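Dihydropyrimidinase (Brevibacillus agri, PDB 3SFW) probably catalyses the reversible, zinc-dependent hydrolytic ring opening of dihydropyrimidines, as a member of the amidohydrolase family. Local coordinates at residues T263-D271 and I341-E352; H316-K325 and H409-P417. All coordinates share one frame; numbering follows the deposited sequence.

Contact 1: residues T263-D271 and I341-E352; sequences TCPQYLVLD and IIEDRMTILFSE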
loop_
_atom_site.group_PDB
_atom_site.type_symbol
_atom_site.label_atom_id
_atom_site.label_comp_id
_atom_site.label_asym_id
_atom_site.label_seq_id
_atom_site.Cartn_x
_atom_site.Cartn_y
_atom_site.Cartn_z
ATOM N N THR A 263 -1.305 -10.238 -19.729
ATOM C CA THR A 263 -0.664 -9.153 -20.516
ATOM C C THR A 263 -0.355 -9.679 -21.920
ATOM O O THR A 263 -0.825 -10.778 -22.282
ATOM C CB THR A 263 0.526 -8.518 -19.785
ATOM O OG1 THR A 263 0.903 -7.288 -20.458
ATOM C CG2 THR A 263 1.702 -9.519 -19.715
ATOM N N CYS A 264 0.294 -8.865 -22.750
ATOM C CA CYS A 264 0.420 -9.167 -24.169
ATOM C C CYS A 264 1.840 -8.808 -24.582
ATOM O O CYS A 264 2.443 -7.903 -23.971
ATOM C CB CYS A 264 -0.553 -8.308 -24.993
ATOM S SG CYS A 264 -2.308 -8.402 -24.460
ATOM N N PRO A 265 2.356 -9.441 -25.658
ATOM C CA PRO A 265 3.746 -9.216 -26.021
ATOM C C PRO A 265 4.028 -7.737 -26.306
ATOM O O PRO A 265 5.116 -7.254 -25.994
ATOM C CB PRO A 265 3.913 -10.021 -27.309
ATOM C CG PRO A 265 2.875 -11.118 -27.214
ATOM C CD PRO A 265 1.715 -10.488 -26.478
ATOM N N GLN A 266 3.081 -7.042 -26.936
ATOM C CA GLN A 266 3.299 -5.598 -27.281
ATOM C C GLN A 266 3.586 -4.728 -26.065
ATOM O O GLN A 266 4.374 -3.779 -26.143
ATOM C CB GLN A 266 2.142 -5.019 -28.132
ATOM C CG GLN A 266 0.693 -5.129 -27.508
ATOM C CD GLN A 266 0.062 -6.502 -27.796
ATOM O OE1 GLN A 266 0.763 -7.519 -27.841
ATOM N NE2 GLN A 266 -1.249 -6.535 -27.955
ATOM N N TYR A 267 3.038 -5.092 -24.909
ATOM C CA TYR A 267 3.260 -4.263 -23.714
ATOM C C TYR A 267 4.544 -4.652 -22.997
ATOM O O TYR A 267 5.016 -3.912 -22.167
ATOM C CB TYR A 267 2.044 -4.304 -22.769
ATOM C CG TYR A 267 0.774 -3.909 -23.490
ATOM C CD1 TYR A 267 -0.255 -4.839 -23.705
ATOM C CD2 TYR A 267 0.619 -2.592 -23.981
ATOM C CE1 TYR A 267 -1.411 -4.497 -24.414
ATOM C CE2 TYR A 267 -0.545 -2.225 -24.653
ATOM C CZ TYR A 267 -1.557 -3.174 -24.869
ATOM O OH TYR A 267 -2.711 -2.777 -25.536
ATOM N N LEU A 268 5.088 -5.830 -23.338
ATOM C CA LEU A 268 6.346 -6.313 -22.774
ATOM C C LEU A 268 7.589 -5.756 -23.474
ATOM O O LEU A 268 8.607 -5.554 -22.827
ATOM C CB LEU A 268 6.407 -7.860 -22.696
ATOM C CG LEU A 268 5.327 -8.476 -21.780
ATOM C CD1 LEU A 268 5.275 -10.041 -22.026
ATOM C CD2 LEU A 268 5.628 -8.133 -20.307
ATOM N N VAL A 269 7.501 -5.541 -24.785
ATOM C CA VAL A 269 8.676 -5.338 -25.603
ATOM C C VAL A 269 8.588 -4.061 -26.447
ATOM O O VAL A 269 9.584 -3.696 -27.082
ATOM C CB VAL A 269 8.991 -6.604 -26.507
ATOM C CG1 VAL A 269 8.001 -6.757 -27.698
ATOM C CG2 VAL A 269 10.374 -6.566 -27.053
ATOM N N LEU A 270 7.412 -3.441 -26.494
ATOM C CA LEU A 270 7.235 -2.166 -27.216
ATOM C C LEU A 270 6.819 -1.052 -26.294
ATOM O O LEU A 270 6.334 -1.303 -25.198
ATOM C CB LEU A 270 6.192 -2.291 -28.344
ATOM C CG LEU A 270 6.450 -3.357 -29.420
ATOM C CD1 LEU A 270 5.254 -3.423 -30.397
ATOM C CD2 LEU A 270 7.713 -3.053 -30.238
ATOM N N ASP A 271 7.167 0.203 -26.656
ATOM C CA ASP A 271 6.893 1.327 -25.759
ATOM C C ASP A 271 6.348 2.533 -26.524
ATOM O O ASP A 271 6.325 2.511 -27.754
ATOM C CB ASP A 271 8.127 1.696 -24.911
ATOM C CG ASP A 271 9.192 2.417 -25.701
ATOM O OD1 ASP A 271 9.049 3.632 -25.918
ATOM O OD2 ASP A 271 10.144 1.764 -26.117
ATOM N N ILE A 341 -0.399 -9.583 -33.760
ATOM C CA ILE A 341 0.379 -10.099 -32.647
ATOM C C ILE A 341 0.306 -11.654 -32.541
ATOM O O ILE A 341 1.103 -12.281 -31.831
ATOM C CB ILE A 341 -0.144 -9.454 -31.297
ATOM C CG1 ILE A 341 -0.327 -7.940 -31.401
ATOM C CG2 ILE A 341 0.819 -9.806 -30.104
ATOM C CD1 ILE A 341 1.014 -7.181 -31.687
ATOM N N ILE A 342 -0.640 -12.279 -33.225
ATOM C CA ILE A 342 -0.898 -13.709 -32.933
ATOM C C ILE A 342 0.322 -14.609 -33.184
ATOM O O ILE A 342 0.563 -15.573 -32.449
ATOM C CB ILE A 342 -2.151 -14.216 -33.651
ATOM C CG1 ILE A 342 -2.727 -15.449 -32.934
ATOM C CG2 ILE A 342 -1.856 -14.542 -35.169
ATOM C CD1 ILE A 342 -4.165 -15.809 -33.499
ATOM N N GLU A 343 1.101 -14.299 -34.225
ATOM C CA GLU A 343 2.087 -15.236 -34.669
ATOM C C GLU A 343 3.359 -15.225 -33.810
ATOM O O GLU A 343 3.996 -16.265 -33.609
ATOM C CB GLU A 343 2.459 -14.934 -36.119
ATOM C CG GLU A 343 3.401 -15.989 -36.706
ATOM C CD GLU A 343 3.466 -15.939 -38.232
ATOM O OE1 GLU A 343 2.625 -15.253 -38.862
ATOM O OE2 GLU A 343 4.357 -16.617 -38.795
ATOM N N ASP A 344 3.665 -14.082 -33.220
ATOM C CA ASP A 344 4.963 -13.934 -32.531
ATOM C C ASP A 344 4.893 -14.072 -31.021
ATOM O O ASP A 344 5.953 -14.022 -30.318
ATOM C CB ASP A 344 5.645 -12.658 -32.969
ATOM C CG ASP A 344 5.914 -12.663 -34.452
ATOM O OD1 ASP A 344 6.492 -13.677 -34.946
ATOM O OD2 ASP A 344 5.429 -11.737 -35.126
ATOM N N ARG A 345 3.681 -14.318 -30.519
ATOM C CA ARG A 345 3.469 -14.354 -29.042
ATOM C C ARG A 345 4.422 -15.367 -28.367
ATOM O O ARG A 345 5.112 -15.014 -27.370
ATOM C CB ARG A 345 2.004 -14.725 -28.693
ATOM C CG ARG A 345 1.771 -14.863 -27.160
ATOM C CD ARG A 345 0.293 -15.255 -26.858
ATOM N NE ARG A 345 -0.016 -16.560 -27.420
ATOM C CZ ARG A 345 -0.397 -17.625 -26.714
ATOM N NH1 ARG A 345 -0.545 -17.534 -25.383
ATOM N NH2 ARG A 345 -0.610 -18.790 -27.349
ATOM N N MET A 346 4.421 -16.623 -28.828
ATOM C CA MET A 346 5.207 -17.676 -28.143
ATOM C C MET A 346 6.711 -17.348 -28.214
ATOM O O MET A 346 7.440 -17.459 -27.192
ATOM C CB MET A 346 4.957 -19.042 -28.778
ATOM C CG MET A 346 3.530 -19.572 -28.599
ATOM S SD MET A 346 3.192 -20.048 -26.904
ATOM C CE MET A 346 4.022 -21.602 -26.809
ATOM N N THR A 347 7.200 -17.036 -29.425
ATOM C CA THR A 347 8.655 -16.808 -29.599
ATOM C C THR A 347 9.172 -15.593 -28.824
ATOM O O THR A 347 10.231 -15.670 -28.179
ATOM C CB THR A 347 9.085 -16.679 -31.076
ATOM O OG1 THR A 347 8.809 -17.918 -31.745
ATOM C CG2 THR A 347 10.626 -16.447 -31.139
ATOM N N ILE A 348 8.395 -14.521 -28.794
ATOM C CA ILE A 348 8.787 -13.340 -28.018
ATOM C C ILE A 348 8.872 -13.658 -26.526
ATOM O O ILE A 348 9.822 -13.258 -25.857
ATOM C CB ILE A 348 7.861 -12.158 -28.290
ATOM C CG1 ILE A 348 8.103 -11.693 -29.750
ATOM C CG2 ILE A 348 8.088 -11.017 -27.300
ATOM C CD1 ILE A 348 7.162 -10.570 -30.176
ATOM N N LEU A 349 7.886 -14.360 -26.011
ATOM C CA LEU A 349 7.903 -14.730 -24.590
ATOM C C LEU A 349 9.106 -15.638 -24.272
ATOM O O LEU A 349 9.745 -15.487 -23.250
ATOM C CB LEU A 349 6.566 -15.382 -24.154
ATOM C CG LEU A 349 5.510 -14.335 -23.628
ATOM C CD1 LEU A 349 5.884 -13.833 -22.272
ATOM C CD2 LEU A 349 5.345 -13.120 -24.512
ATOM N N PHE A 350 9.439 -16.535 -25.183
ATOM C CA PHE A 350 10.620 -17.396 -24.944
ATOM C C PHE A 350 11.888 -16.528 -25.022
ATOM O O PHE A 350 12.774 -16.598 -24.161
ATOM C CB PHE A 350 10.691 -18.510 -25.988
ATOM C CG PHE A 350 11.935 -19.359 -25.852
ATOM C CD1 PHE A 350 12.046 -20.308 -24.822
ATOM C CD2 PHE A 350 13.017 -19.139 -26.678
ATOM C CE1 PHE A 350 13.225 -21.062 -24.666
ATOM C CE2 PHE A 350 14.209 -19.885 -26.526
ATOM C CZ PHE A 350 14.309 -20.829 -25.507
ATOM N N SER A 351 12.010 -15.763 -26.091
ATOM C CA SER A 351 13.289 -15.110 -26.374
ATOM C C SER A 351 13.545 -13.914 -25.444
ATOM O O SER A 351 14.680 -13.678 -25.010
ATOM C CB SER A 351 13.328 -14.669 -27.841
ATOM O OG SER A 351 14.646 -14.246 -28.204
ATOM N N GLU A 352 12.516 -13.107 -25.179
ATOM C CA GLU A 352 12.720 -11.960 -24.313
ATOM C C GLU A 352 12.491 -12.336 -22.873
ATOM O O GLU A 352 12.865 -11.569 -21.970
ATOM C CB GLU A 352 11.776 -10.827 -24.703
ATOM C CG GLU A 352 12.233 -10.162 -26.004
ATOM C CD GLU A 352 13.588 -9.472 -25.846
ATOM O OE1 GLU A 352 13.757 -8.687 -24.881
ATOM O OE2 GLU A 352 14.479 -9.696 -26.697
#
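Gln266 OE1 sits against three carbons of Ile341, with CG2 nearest at 3.2 Å, CG1 at 3.7 Å and CD1 a little farther. The two side chains cross at about a right angle. The amide gets there because CG lies between the backbone N and carbonyl carbon (chi1 57°) and the chain then bends at chi2; its NE2 is bonded to Ser314 O, which fixes the other end. Beside it, Pro265 puts CG 3.8 Å from Ile341 CG2 and the same distance from Arg345 CA, so the proline ring sits over the first turn of helix 345-352, and Leu349 CD2 closes on CG from farther along.

In this amidohydrolase barrel, helix 265-269 follows directly on the parallel strand 258-263, and it runs beside helix 345-352 at 30°, with the axes 10.5 Å apart. Contact along the two is apolar: Leu268 CD1 meets Leu349 CD1 at 3.8 Å, the side chains nearly perpendicular, and Val269 CG1 faces Ile348 CG2. With an alanine in place of Ile341 the gamma and delta carbons go, which would probably open a gap beside the Pro265 ring and leave the Gln266 amide less closely packed, held chiefly through NE2. At the far end Val269 CG2 touches Glu352 CG at 4.2 Å, while the carboxylate of Glu352 reaches on to a salt bridge with Lys356.

Contact 2: residues H316-K325 and H409-P417; sequences HCPFNFSGQK and HHMNVDYNP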
loop_
_atom_site.group_PDB
_atom_site.type_symbol
_atom_site.label_atom_id
_atom_site.label_comp_id
_atom_site.label_asym_id
_atom_site.label_seq_id
_atom_site.Cartn_x
_atom_site.Cartn_y
_atom_site.Cartn_z
ATOM N N HIS A 316 -4.755 -10.137 -30.830
ATOM C CA HIS A 316 -4.545 -10.077 -32.295
ATOM C C HIS A 316 -5.767 -9.395 -32.926
ATOM O O HIS A 316 -6.885 -9.907 -32.839
ATOM C CB HIS A 316 -4.434 -11.495 -32.868
ATOM C CG HIS A 316 -4.090 -11.515 -34.325
ATOM N ND1 HIS A 316 -2.907 -10.986 -34.807
ATOM C CD2 HIS A 316 -4.751 -12.015 -35.390
ATOM C CE1 HIS A 316 -2.866 -11.141 -36.119
ATOM N NE2 HIS A 316 -3.982 -11.752 -36.500
ATOM N N CYS A 317 -5.544 -8.262 -33.595
ATOM C CA CYS A 317 -6.676 -7.471 -34.078
ATOM C C CYS A 317 -6.094 -6.677 -35.299
ATOM O O CYS A 317 -5.956 -5.455 -35.241
ATOM C CB CYS A 317 -7.159 -6.552 -32.935
ATOM S SG CYS A 317 -8.772 -5.725 -33.288
ATOM N N PRO A 318 -5.714 -7.401 -36.366
ATOM C CA PRO A 318 -4.840 -6.809 -37.396
ATOM C C PRO A 318 -5.596 -5.937 -38.416
ATOM O O PRO A 318 -6.714 -6.280 -38.851
ATOM C CB PRO A 318 -4.230 -8.041 -38.075
ATOM C CG PRO A 318 -5.382 -9.060 -37.991
ATOM C CD PRO A 318 -5.882 -8.853 -36.565
ATOM N N PHE A 319 -4.965 -4.830 -38.802
ATOM C CA PHE A 319 -5.441 -4.022 -39.935
ATOM C C PHE A 319 -4.216 -3.657 -40.748
ATOM O O PHE A 319 -3.187 -3.243 -40.182
ATOM C CB PHE A 319 -6.082 -2.741 -39.408
ATOM C CG PHE A 319 -7.284 -2.974 -38.531
ATOM C CD1 PHE A 319 -8.533 -3.247 -39.102
ATOM C CD2 PHE A 319 -7.169 -2.940 -37.132
ATOM C CE1 PHE A 319 -9.654 -3.513 -38.291
ATOM C CE2 PHE A 319 -8.310 -3.166 -36.294
ATOM C CZ PHE A 319 -9.563 -3.404 -36.886
ATOM N N ASN A 320 -4.316 -3.781 -42.064
ATOM C CA ASN A 320 -3.236 -3.329 -42.919
ATOM C C ASN A 320 -2.900 -1.855 -42.687
ATOM O O ASN A 320 -3.770 -1.013 -42.467
ATOM C CB ASN A 320 -3.615 -3.531 -44.392
ATOM C CG ASN A 320 -3.695 -4.966 -44.757
ATOM O OD1 ASN A 320 -2.680 -5.647 -44.819
ATOM N ND2 ASN A 320 -4.924 -5.472 -44.947
ATOM N N PHE A 321 -1.623 -1.545 -42.819
ATOM C CA PHE A 321 -1.165 -0.174 -42.777
ATOM C C PHE A 321 -1.745 0.585 -43.972
ATOM O O PHE A 321 -2.319 1.665 -43.807
ATOM C CB PHE A 321 0.348 -0.148 -42.883
ATOM C CG PHE A 321 0.927 1.250 -42.754
ATOM C CD1 PHE A 321 0.567 2.069 -41.703
ATOM C CD2 PHE A 321 1.817 1.736 -43.704
ATOM C CE1 PHE A 321 1.110 3.347 -41.562
ATOM C CE2 PHE A 321 2.378 3.006 -43.555
ATOM C CZ PHE A 321 2.021 3.804 -42.492
ATOM N N SER A 322 -1.623 -0.005 -45.152
ATOM C CA SER A 322 -2.215 0.607 -46.345
ATOM C C SER A 322 -3.738 0.410 -46.348
ATOM O O SER A 322 -4.260 -0.722 -46.134
ATOM C CB SER A 322 -1.595 0.028 -47.621
ATOM O OG SER A 322 -2.299 0.475 -48.763
ATOM N N GLY A 323 -4.459 1.498 -46.564
ATOM C CA GLY A 323 -5.900 1.407 -46.678
ATOM C C GLY A 323 -6.585 1.470 -45.320
ATOM O O GLY A 323 -7.362 2.405 -45.050
ATOM N N GLN A 324 -6.301 0.483 -44.449
ATOM C CA GLN A 324 -7.079 0.351 -43.250
ATOM C C GLN A 324 -6.571 1.293 -42.173
ATOM O O GLN A 324 -7.321 2.116 -41.685
ATOM C CB GLN A 324 -7.079 -1.117 -42.754
ATOM C CG GLN A 324 -7.885 -2.013 -43.689
ATOM C CD GLN A 324 -7.967 -3.421 -43.176
ATOM O OE1 GLN A 324 -6.949 -4.124 -43.101
ATOM N NE2 GLN A 324 -9.171 -3.850 -42.813
ATOM N N LYS A 325 -5.288 1.205 -41.807
ATOM C CA LYS A 325 -4.820 2.140 -40.801
ATOM C C LYS A 325 -4.973 3.590 -41.343
ATOM O O LYS A 325 -5.223 4.513 -40.573
ATOM C CB LYS A 325 -3.342 1.909 -40.407
ATOM C CG LYS A 325 -3.068 0.613 -39.552
ATOM C CD LYS A 325 -3.622 0.734 -38.116
ATOM C CE LYS A 325 -3.349 -0.565 -37.280
ATOM N NZ LYS A 325 -3.816 -0.352 -35.884
ATOM N N HIS A 409 6.436 -13.732 -42.185
ATOM C CA HIS A 409 5.263 -14.058 -41.343
ATOM C C HIS A 409 4.083 -14.627 -42.163
ATOM O O HIS A 409 4.130 -14.676 -43.408
ATOM C CB HIS A 409 4.879 -12.919 -40.339
ATOM C CG HIS A 409 4.118 -11.752 -40.928
ATOM N ND1 HIS A 409 4.035 -10.533 -40.275
ATOM C CD2 HIS A 409 3.288 -11.655 -41.999
ATOM C CE1 HIS A 409 3.214 -9.730 -40.931
ATOM N NE2 HIS A 409 2.736 -10.389 -41.974
ATOM N N HIS A 410 3.061 -15.110 -41.477
ATOM C CA HIS A 410 1.921 -15.744 -42.160
ATOM C C HIS A 410 0.594 -15.043 -41.888
ATOM O O HIS A 410 -0.463 -15.463 -42.417
ATOM C CB HIS A 410 1.856 -17.229 -41.781
ATOM C CG HIS A 410 3.128 -17.967 -42.058
ATOM N ND1 HIS A 410 4.220 -17.887 -41.212
ATOM C CD2 HIS A 410 3.507 -18.754 -43.101
ATOM C CE1 HIS A 410 5.211 -18.616 -41.712
ATOM N NE2 HIS A 410 4.820 -19.115 -42.875
ATOM N N MET A 411 0.620 -13.993 -41.049
ATOM C CA MET A 411 -0.584 -13.181 -40.815
ATOM C C MET A 411 -0.956 -12.416 -42.096
ATOM O O MET A 411 -0.051 -12.006 -42.851
ATOM C CB MET A 411 -0.360 -12.204 -39.657
ATOM C CG MET A 411 -0.079 -12.939 -38.332
ATOM S SD MET A 411 0.426 -11.797 -37.049
ATOM C CE MET A 411 2.087 -11.322 -37.684
ATOM N N ASN A 412 -2.254 -12.360 -42.408
ATOM C CA ASN A 412 -2.660 -11.702 -43.646
ATOM C C ASN A 412 -2.700 -10.182 -43.424
ATOM O O ASN A 412 -3.775 -9.581 -43.402
ATOM C CB ASN A 412 -4.009 -12.247 -44.152
ATOM C CG ASN A 412 -4.332 -11.783 -45.571
ATOM O OD1 ASN A 412 -3.443 -11.293 -46.291
ATOM N ND2 ASN A 412 -5.610 -11.802 -45.927
ATOM N N VAL A 413 -1.510 -9.562 -43.298
ATOM C CA VAL A 413 -1.401 -8.131 -42.985
ATOM C C VAL A 413 -0.065 -7.656 -43.518
ATOM O O VAL A 413 0.879 -8.427 -43.588
ATOM C CB VAL A 413 -1.423 -7.871 -41.444
ATOM C CG1 VAL A 413 -1.782 -6.407 -41.127
ATOM C CG2 VAL A 413 -2.418 -8.793 -40.778
ATOM N N ASP A 414 0.008 -6.382 -43.924
ATOM C CA ASP A 414 1.183 -5.882 -44.665
ATOM C C ASP A 414 2.309 -5.337 -43.814
ATOM O O ASP A 414 3.225 -4.710 -44.348
ATOM C CB ASP A 414 0.759 -4.798 -45.673
ATOM C CG ASP A 414 0.081 -3.622 -45.019
ATOM O OD1 ASP A 414 0.079 -3.532 -43.787
ATOM O OD2 ASP A 414 -0.341 -2.672 -45.730
ATOM N N TYR A 415 2.274 -5.570 -42.505
ATOM C CA TYR A 415 3.412 -5.160 -41.695
ATOM C C TYR A 415 3.464 -6.031 -40.477
ATOM O O TYR A 415 2.492 -6.728 -40.143
ATOM C CB TYR A 415 3.347 -3.653 -41.280
ATOM C CG TYR A 415 2.335 -3.318 -40.190
ATOM C CD1 TYR A 415 0.984 -3.213 -40.478
ATOM C CD2 TYR A 415 2.739 -3.211 -38.850
ATOM C CE1 TYR A 415 0.040 -2.971 -39.492
ATOM C CE2 TYR A 415 1.839 -2.909 -37.854
ATOM C CZ TYR A 415 0.476 -2.782 -38.183
ATOM O OH TYR A 415 -0.440 -2.532 -37.200
ATOM N N ASN A 416 4.612 -5.988 -39.815
ATOM C CA ASN A 416 4.747 -6.663 -38.517
ATOM C C ASN A 416 5.305 -5.652 -37.536
ATOM O O ASN A 416 6.328 -4.994 -37.827
ATOM C CB ASN A 416 5.692 -7.835 -38.688
ATOM C CG ASN A 416 5.730 -8.737 -37.462
ATOM O OD1 ASN A 416 6.091 -8.289 -36.375
ATOM N ND2 ASN A 416 5.335 -10.000 -37.638
ATOM N N PRO A 417 4.622 -5.453 -36.394
ATOM C CA PRO A 417 5.079 -4.416 -35.458
ATOM C C PRO A 417 6.411 -4.737 -34.789
ATOM O O PRO A 417 7.043 -3.843 -34.233
ATOM C CB PRO A 417 3.938 -4.334 -34.416
ATOM C CG PRO A 417 3.348 -5.773 -34.435
ATOM C CD PRO A 417 3.478 -6.243 -35.880
HETATM O O HOH W 1 -2.783 -4.083 -37.135
HETATM O O HOH W 2 -5.035 -8.464 -45.871
#
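Just past the zinc ligand Asp315, segment 316-325 leaves the metal site and is met by the loop His409-Pro417, whose Asp414 carboxylate takes two successive backbone N-H groups. Phe321 N gives to OD1 of Asp414 at 2.8 Å, on the syn side and 17° out of plane, and Ser322 N to the syn lone pair of Asp414 OD2 at 3.0 Å, nearly straight (168°). Chi1 of 59° puts Asp414 CG between its own N and carbonyl carbon, turning the carboxylate to these amides. Asp414 N makes a weak, bent bond to Asn320 OD1, with the amide and carboxylate planes almost perpendicular.

In this TIM-barrel amidohydrolase the first piece runs into a short, weakly bonded helix at about 321-325; the second is all loop. Asn412 centres an inverse gamma turn, and the His409 ring steadies what follows, its NE2 giving to Val413 O and its ND1 accepting from Asn416 ND2. Val413 CG2 presses tightly on Pro318 CB at 3.3 Å. Phe319 O lies at the Tyr415 ring edge, 3.3 Å from CE1. Tyr415 OH, bonded to Lys284 O, accepts from a water held by Phe319 N. Met411 SD approaches His316 CE1 obliquely at 3.5 Å; the imidazole NE2 is bonded to Asp72.

In the fold
From the N terminus, the chain finishes barrel strand 258-263, enters segment 263-271, passes helix 295-305, strand 311-312 and the zinc ligand Asp315, and reaches segment 316-325. Segment 341-352 then turns back on 263-271, closing contact 1. After helix 361-376 and strand 393-403, segment 409-417 returns to 316-325 and closes contact 2. The segments alternate, so the two loops cross. Contact 1 sets the short helix after strand 258-263 against helix 345-354 and the loop leading into it; contact 2 ties the chain beyond Asp315 to the loop between antiparallel strands 393-403 and 422-432. They also meet directly: Glu343 OE1 bonds His410 N, and Asp344 OD2 bonds Asn416 ND2.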